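Local coordinates for protein tryptophan--tRNA ligase (PDB 3A04) that catalyses the ATP-dependent attachment of L-tryptophan to its cognate tRNA(Trp), releasing AMP and diphosphate, at residues V125-L139 and H352-L366. Residues are numbered along the deposited sequence; the frame is centred on the assembly and turned at random. Where two conformers were deposited one is given.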
loop_
_atom_site.group_PDB
_atom_site.type_symbol
_atom_site.label_atom_id
_atom_site.label_comp_id
_atom_site.label_asym_id
_atom_site.label_seq_id
_atom_site.Cartn_x
_atom_site.Cartn_y
_atom_site.Cartn_z
ATOM N N VAL A 125 -16.342 -9.677 -3.850
ATOM C CA VAL A 125 -15.812 -10.815 -4.583
ATOM C C VAL A 125 -16.903 -11.486 -5.408
ATOM O O VAL A 125 -16.691 -11.868 -6.598
ATOM C CB VAL A 125 -15.116 -11.903 -3.647
ATOM C CG1 VAL A 125 -14.944 -13.263 -4.366
ATOM C CG2 VAL A 125 -13.741 -11.390 -3.105
ATOM N N ARG A 126 -18.063 -11.670 -4.779
ATOM C CA ARG A 126 -19.223 -12.242 -5.439
ATOM C C ARG A 126 -19.551 -11.452 -6.690
ATOM O O ARG A 126 -19.538 -11.983 -7.804
ATOM C CB ARG A 126 -20.360 -12.521 -4.553
ATOM C CG ARG A 126 -21.547 -13.192 -5.220
ATOM C CD ARG A 126 -22.717 -13.296 -4.306
ATOM N NE ARG A 126 -23.173 -12.007 -3.844
ATOM C CZ ARG A 126 -23.030 -11.571 -2.607
ATOM N NH1 ARG A 126 -22.442 -12.316 -1.693
ATOM N NH2 ARG A 126 -23.457 -10.381 -2.283
ATOM N N ILE A 127 -19.835 -10.170 -6.492
ATOM C CA ILE A 127 -20.197 -9.255 -7.588
ATOM C C ILE A 127 -19.128 -9.275 -8.658
ATOM O O ILE A 127 -19.402 -9.357 -9.865
ATOM C CB ILE A 127 -20.424 -7.830 -6.987
ATOM C CG1 ILE A 127 -21.632 -7.868 -6.013
ATOM C CG2 ILE A 127 -20.543 -6.791 -8.094
ATOM C CD1 ILE A 127 -21.802 -6.542 -5.333
ATOM N N ALA A 128 -17.845 -9.266 -8.251
ATOM C CA ALA A 128 -16.798 -9.261 -9.285
ATOM C C ALA A 128 -16.880 -10.488 -10.139
ATOM O O ALA A 128 -16.763 -10.437 -11.377
ATOM C CB ALA A 128 -15.321 -9.224 -8.579
ATOM N N VAL A 129 -17.122 -11.645 -9.514
ATOM C CA VAL A 129 -17.099 -12.848 -10.361
ATOM C C VAL A 129 -18.435 -13.026 -11.175
ATOM O O VAL A 129 -18.434 -13.287 -12.386
ATOM C CB VAL A 129 -16.880 -14.095 -9.462
ATOM C CG1 VAL A 129 -17.075 -15.421 -10.225
ATOM C CG2 VAL A 129 -15.386 -14.109 -8.876
ATOM N N GLU A 130 -19.548 -12.871 -10.498
ATOM C CA GLU A 130 -20.877 -13.256 -11.073
ATOM C C GLU A 130 -21.548 -12.135 -11.821
ATOM O O GLU A 130 -22.390 -12.390 -12.675
ATOM C CB GLU A 130 -21.800 -13.620 -9.901
ATOM C CG GLU A 130 -21.463 -15.042 -9.443
ATOM C CD GLU A 130 -22.328 -15.581 -8.305
ATOM O OE1 GLU A 130 -23.331 -14.948 -7.867
ATOM O OE2 GLU A 130 -21.951 -16.661 -7.836
ATOM N N GLU A 131 -21.233 -10.881 -11.463
ATOM C CA GLU A 131 -21.737 -9.742 -12.182
ATOM C C GLU A 131 -20.707 -9.187 -13.203
ATOM O O GLU A 131 -21.083 -8.831 -14.308
ATOM C CB GLU A 131 -22.116 -8.683 -11.203
ATOM C CG GLU A 131 -23.035 -7.573 -11.648
ATOM C CD GLU A 131 -24.360 -8.059 -12.355
ATOM O OE1 GLU A 131 -24.988 -9.135 -12.022
ATOM O OE2 GLU A 131 -24.745 -7.283 -13.255
ATOM N N TYR A 132 -19.432 -9.108 -12.875
ATOM C CA TYR A 132 -18.527 -8.498 -13.797
ATOM C C TYR A 132 -17.862 -9.566 -14.655
ATOM O O TYR A 132 -18.025 -9.545 -15.883
ATOM C CB TYR A 132 -17.515 -7.572 -13.059
ATOM C CG TYR A 132 -18.252 -6.294 -12.668
ATOM C CD1 TYR A 132 -19.138 -6.259 -11.576
ATOM C CD2 TYR A 132 -18.203 -5.215 -13.477
ATOM C CE1 TYR A 132 -19.859 -5.099 -11.264
ATOM C CE2 TYR A 132 -18.906 -4.061 -13.159
ATOM C CZ TYR A 132 -19.739 -4.029 -12.097
ATOM O OH TYR A 132 -20.364 -2.860 -11.836
ATOM N N ILE A 133 -17.055 -10.462 -14.040
ATOM C CA ILE A 133 -16.318 -11.395 -14.894
ATOM C C ILE A 133 -17.298 -12.238 -15.766
ATOM O O ILE A 133 -17.039 -12.461 -16.956
ATOM C CB ILE A 133 -15.347 -12.284 -14.089
ATOM C CG1 ILE A 133 -14.244 -11.367 -13.471
ATOM C CG2 ILE A 133 -14.707 -13.370 -14.983
ATOM C CD1 ILE A 133 -13.431 -12.025 -12.305
ATOM N N ALA A 134 -18.365 -12.735 -15.144
ATOM C CA ALA A 134 -19.267 -13.609 -15.897
ATOM C C ALA A 134 -19.905 -12.842 -17.052
ATOM O O ALA A 134 -19.965 -13.371 -18.129
ATOM C CB ALA A 134 -20.314 -14.257 -14.990
ATOM N N ASN A 135 -20.308 -11.583 -16.858
ATOM C CA ASN A 135 -20.841 -10.814 -18.018
ATOM C C ASN A 135 -19.802 -10.538 -19.087
ATOM O O ASN A 135 -20.072 -10.553 -20.273
ATOM C CB ASN A 135 -21.479 -9.520 -17.553
ATOM C CG ASN A 135 -22.925 -9.736 -17.144
ATOM O OD1 ASN A 135 -23.720 -10.153 -17.957
ATOM N ND2 ASN A 135 -23.249 -9.482 -15.904
ATOM N N MET A 136 -18.563 -10.300 -18.679
ATOM C CA MET A 136 -17.508 -10.112 -19.668
ATOM C C MET A 136 -17.259 -11.361 -20.536
ATOM O O MET A 136 -17.090 -11.291 -21.740
ATOM C CB MET A 136 -16.217 -9.773 -18.926
ATOM C CG MET A 136 -16.292 -8.313 -18.473
ATOM S SD MET A 136 -14.638 -7.940 -17.718
ATOM C CE MET A 136 -15.186 -7.445 -16.129
ATOM N N ILE A 137 -17.259 -12.519 -19.908
ATOM C CA ILE A 137 -17.085 -13.779 -20.642
ATOM C C ILE A 137 -18.279 -14.003 -21.641
ATOM O O ILE A 137 -18.078 -14.421 -22.778
ATOM C CB ILE A 137 -17.096 -14.970 -19.633
ATOM C CG1 ILE A 137 -15.889 -14.946 -18.680
ATOM C CG2 ILE A 137 -17.050 -16.335 -20.360
ATOM C CD1 ILE A 137 -14.598 -14.620 -19.318
ATOM N N ALA A 138 -19.484 -13.732 -21.156
ATOM C CA ALA A 138 -20.713 -13.947 -21.956
ATOM C C ALA A 138 -20.729 -12.966 -23.145
ATOM O O ALA A 138 -21.336 -13.263 -24.220
ATOM C CB ALA A 138 -21.918 -13.753 -21.078
ATOM N N LEU A 139 -20.068 -11.804 -22.969
ATOM C CA LEU A 139 -19.888 -10.879 -24.080
ATOM C C LEU A 139 -18.922 -11.318 -25.129
ATOM O O LEU A 139 -18.985 -10.808 -26.229
ATOM C CB LEU A 139 -19.479 -9.451 -23.605
ATOM C CG LEU A 139 -20.526 -8.510 -23.016
ATOM C CD1 LEU A 139 -19.853 -7.229 -22.442
ATOM C CD2 LEU A 139 -21.725 -8.089 -24.042
ATOM N N HIS A 352 -27.330 -13.101 -24.889
ATOM C CA HIS A 352 -26.349 -12.816 -23.833
ATOM C C HIS A 352 -26.774 -13.581 -22.576
ATOM O O HIS A 352 -25.962 -14.248 -21.970
ATOM C CB HIS A 352 -26.303 -11.310 -23.502
ATOM C CG HIS A 352 -25.313 -10.989 -22.425
ATOM N ND1 HIS A 352 -23.959 -10.862 -22.672
ATOM C CD2 HIS A 352 -25.483 -10.776 -21.106
ATOM C CE1 HIS A 352 -23.335 -10.576 -21.524
ATOM N NE2 HIS A 352 -24.241 -10.511 -20.558
ATOM N N GLN A 353 -28.041 -13.465 -22.178
ATOM C CA GLN A 353 -28.498 -14.158 -20.994
ATOM C C GLN A 353 -28.440 -15.689 -21.059
ATOM O O GLN A 353 -28.246 -16.337 -20.019
ATOM C CB GLN A 353 -29.856 -13.648 -20.568
ATOM C CG GLN A 353 -29.754 -12.170 -20.185
ATOM C CD GLN A 353 -31.047 -11.462 -20.068
ATOM O OE1 GLN A 353 -32.126 -12.054 -20.215
ATOM N NE2 GLN A 353 -30.983 -10.169 -19.826
ATOM N N SER A 354 -28.526 -16.254 -22.255
ATOM C CA SER A 354 -28.406 -17.719 -22.429
ATOM C C SER A 354 -27.005 -18.181 -22.204
ATOM O O SER A 354 -26.744 -19.376 -22.005
ATOM C CB SER A 354 -28.872 -18.157 -23.833
ATOM O OG SER A 354 -27.997 -17.747 -24.877
ATOM N N ARG A 355 -26.069 -17.247 -22.244
ATOM C CA ARG A 355 -24.697 -17.617 -22.056
ATOM C C ARG A 355 -24.226 -17.429 -20.583
ATOM O O ARG A 355 -23.168 -17.934 -20.205
ATOM C CB ARG A 355 -23.827 -16.836 -23.020
ATOM C CG ARG A 355 -23.891 -17.357 -24.469
ATOM C CD ARG A 355 -22.782 -16.775 -25.296
ATOM N NE ARG A 355 -23.069 -15.386 -25.574
ATOM C CZ ARG A 355 -23.670 -14.938 -26.676
ATOM N NH1 ARG A 355 -24.042 -15.790 -27.648
ATOM N NH2 ARG A 355 -23.896 -13.620 -26.810
ATOM N N LEU A 356 -25.047 -16.768 -19.776
ATOM C CA LEU A 356 -24.619 -16.214 -18.521
ATOM C C LEU A 356 -24.493 -17.245 -17.407
ATOM O O LEU A 356 -23.546 -17.187 -16.635
ATOM C CB LEU A 356 -25.541 -15.076 -18.074
ATOM C CG LEU A 356 -24.994 -14.123 -16.989
ATOM C CD1 LEU A 356 -23.487 -13.770 -17.247
ATOM C CD2 LEU A 356 -25.854 -12.854 -16.902
ATOM N N GLU A 357 -25.426 -18.208 -17.311
ATOM C CA GLU A 357 -25.306 -19.202 -16.235
ATOM C C GLU A 357 -24.065 -20.039 -16.405
ATOM O O GLU A 357 -23.335 -20.250 -15.435
ATOM C CB GLU A 357 -26.574 -20.053 -16.068
ATOM C CG GLU A 357 -26.887 -20.344 -14.620
ATOM C CD GLU A 357 -26.969 -19.089 -13.714
ATOM O OE1 GLU A 357 -27.607 -18.061 -14.113
ATOM O OE2 GLU A 357 -26.392 -19.168 -12.582
ATOM N N LYS A 358 -23.740 -20.438 -17.632
ATOM C CA LYS A 358 -22.487 -21.154 -17.862
ATOM C C LYS A 358 -21.244 -20.283 -17.644
ATOM O O LYS A 358 -20.265 -20.723 -17.087
ATOM C CB LYS A 358 -22.430 -21.775 -19.257
ATOM C CG LYS A 358 -22.781 -20.861 -20.466
ATOM C CD LYS A 358 -23.454 -21.634 -21.705
ATOM C CE LYS A 358 -24.977 -21.523 -21.635
ATOM N NZ LYS A 358 -25.454 -20.982 -20.220
ATOM N N ALA A 359 -21.269 -19.043 -18.129
ATOM C CA ALA A 359 -20.177 -18.103 -17.800
ATOM C C ALA A 359 -19.939 -17.985 -16.287
ATOM O O ALA A 359 -18.800 -17.854 -15.907
ATOM C CB ALA A 359 -20.458 -16.693 -18.406
ATOM N N LYS A 360 -20.964 -17.931 -15.441
ATOM C CA LYS A 360 -20.743 -17.769 -13.985
ATOM C C LYS A 360 -19.920 -18.927 -13.380
ATOM O O LYS A 360 -18.956 -18.724 -12.637
ATOM C CB LYS A 360 -22.054 -17.673 -13.208
ATOM C CG LYS A 360 -22.883 -16.446 -13.431
ATOM C CD LYS A 360 -24.090 -16.420 -12.518
ATOM C CE LYS A 360 -24.974 -15.253 -12.848
ATOM N NZ LYS A 360 -26.148 -15.116 -11.893
ATOM N N THR A 361 -20.279 -20.141 -13.759
ATOM C CA THR A 361 -19.505 -21.362 -13.426
ATOM C C THR A 361 -18.032 -21.284 -13.848
ATOM O O THR A 361 -17.088 -21.509 -13.035
ATOM C CB THR A 361 -20.240 -22.526 -14.098
ATOM O OG1 THR A 361 -21.544 -22.571 -13.492
ATOM C CG2 THR A 361 -19.474 -23.912 -13.957
ATOM N N ILE A 362 -17.827 -20.919 -15.111
ATOM C CA ILE A 362 -16.493 -20.751 -15.640
ATOM C C ILE A 362 -15.767 -19.643 -14.837
ATOM O O ILE A 362 -14.568 -19.790 -14.549
ATOM C CB ILE A 362 -16.586 -20.316 -17.104
ATOM C CG1 ILE A 362 -16.972 -21.513 -17.986
ATOM C CG2 ILE A 362 -15.280 -19.735 -17.604
ATOM C CD1 ILE A 362 -17.333 -21.054 -19.460
ATOM N N ALA A 363 -16.496 -18.582 -14.465
ATOM C CA ALA A 363 -15.857 -17.412 -13.863
ATOM C C ALA A 363 -15.158 -17.765 -12.537
ATOM O O ALA A 363 -14.012 -17.354 -12.318
ATOM C CB ALA A 363 -16.861 -16.271 -13.673
ATOM N N TRP A 364 -15.834 -18.526 -11.664
ATOM C CA TRP A 364 -15.231 -18.895 -10.378
ATOM C C TRP A 364 -13.935 -19.670 -10.535
ATOM O O TRP A 364 -13.155 -19.701 -9.614
ATOM C CB TRP A 364 -16.174 -19.653 -9.435
ATOM C CG TRP A 364 -17.222 -18.791 -8.808
ATOM C CD1 TRP A 364 -18.517 -18.716 -9.198
ATOM C CD2 TRP A 364 -17.079 -17.878 -7.689
ATOM N NE1 TRP A 364 -19.203 -17.835 -8.400
ATOM C CE2 TRP A 364 -18.351 -17.326 -7.451
ATOM C CE3 TRP A 364 -16.004 -17.512 -6.838
ATOM C CZ2 TRP A 364 -18.597 -16.380 -6.447
ATOM C CZ3 TRP A 364 -16.255 -16.542 -5.820
ATOM C CH2 TRP A 364 -17.532 -16.003 -5.643
ATOM N N LYS A 365 -13.686 -20.242 -11.717
ATOM C CA LYS A 365 -12.422 -20.918 -11.995
ATOM C C LYS A 365 -11.346 -20.048 -12.648
ATOM O O LYS A 365 -10.216 -20.471 -12.807
ATOM C CB LYS A 365 -12.709 -22.124 -12.881
ATOM C CG LYS A 365 -13.805 -23.023 -12.342
ATOM C CD LYS A 365 -13.778 -24.388 -13.089
ATOM C CE LYS A 365 -15.111 -25.160 -12.956
ATOM N NZ LYS A 365 -15.600 -25.738 -14.263
ATOM N N LEU A 366 -11.667 -18.820 -13.032
ATOM C CA LEU A 366 -10.683 -17.955 -13.695
ATOM C C LEU A 366 -9.894 -17.055 -12.716
ATOM O O LEU A 366 -8.970 -16.301 -13.127
ATOM C CB LEU A 366 -11.363 -17.064 -14.733
ATOM C CG LEU A 366 -12.313 -17.778 -15.696
ATOM C CD1 LEU A 366 -12.876 -16.704 -16.642
ATOM C CD2 LEU A 366 -11.566 -18.865 -16.462
HETATM O O HOH W 1 -23.477 -11.143 -25.501
#
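H352 gives its NE2 hydrogen to N135 in a short, nearly straight bond (NE2 to OD1 2.7 Å, 173°), with imidazole and amide almost coplanar. The amide's rotation is fixed from its other end, where N135 ND2 donates to E131 O one turn back. The H352 ring, its CG swung opposite the backbone N (chi1 180°), reaches alongside A138 and L139, CE1 against A138 CB and L139 CG. R355 NE bonds A138 O at 3.1 Å on a carbonyl lone pair, and one water joins that oxygen to R355 NH2 and H352 ND1. At the other end of the crossing, W364 NE1 donates to E130 OE2 (3.0 Å); the oxygen lies in the indole plane and offers its anti lone pair, while the carboxylate stands nearly perpendicular to the ring. V129 CG1 sits over the five-membered ring of W364, 3.5 Å from its centroid, a CH-pi contact, and V125 CG1 meets W364 CZ3. Alanines let the axes approach to 8.1 Å at 117°: A134, midway, is a knob among L356, A359, K360 and A363, and A138, at the H352 end, is another among H352, R355, L356 and A359. I137 CD1 and L366 CD1 meet tip to tip. The long C-terminal helix 334-364 thus packs across helix 121-139 of the class I catalytic domain. Helix 121-139 also rests on strands 103-108 and 147-150 and on helix 85-99, and its E131 OE2 and Y132 OH bond F83 N and S80 O, respectively, of the 'HIGH' region.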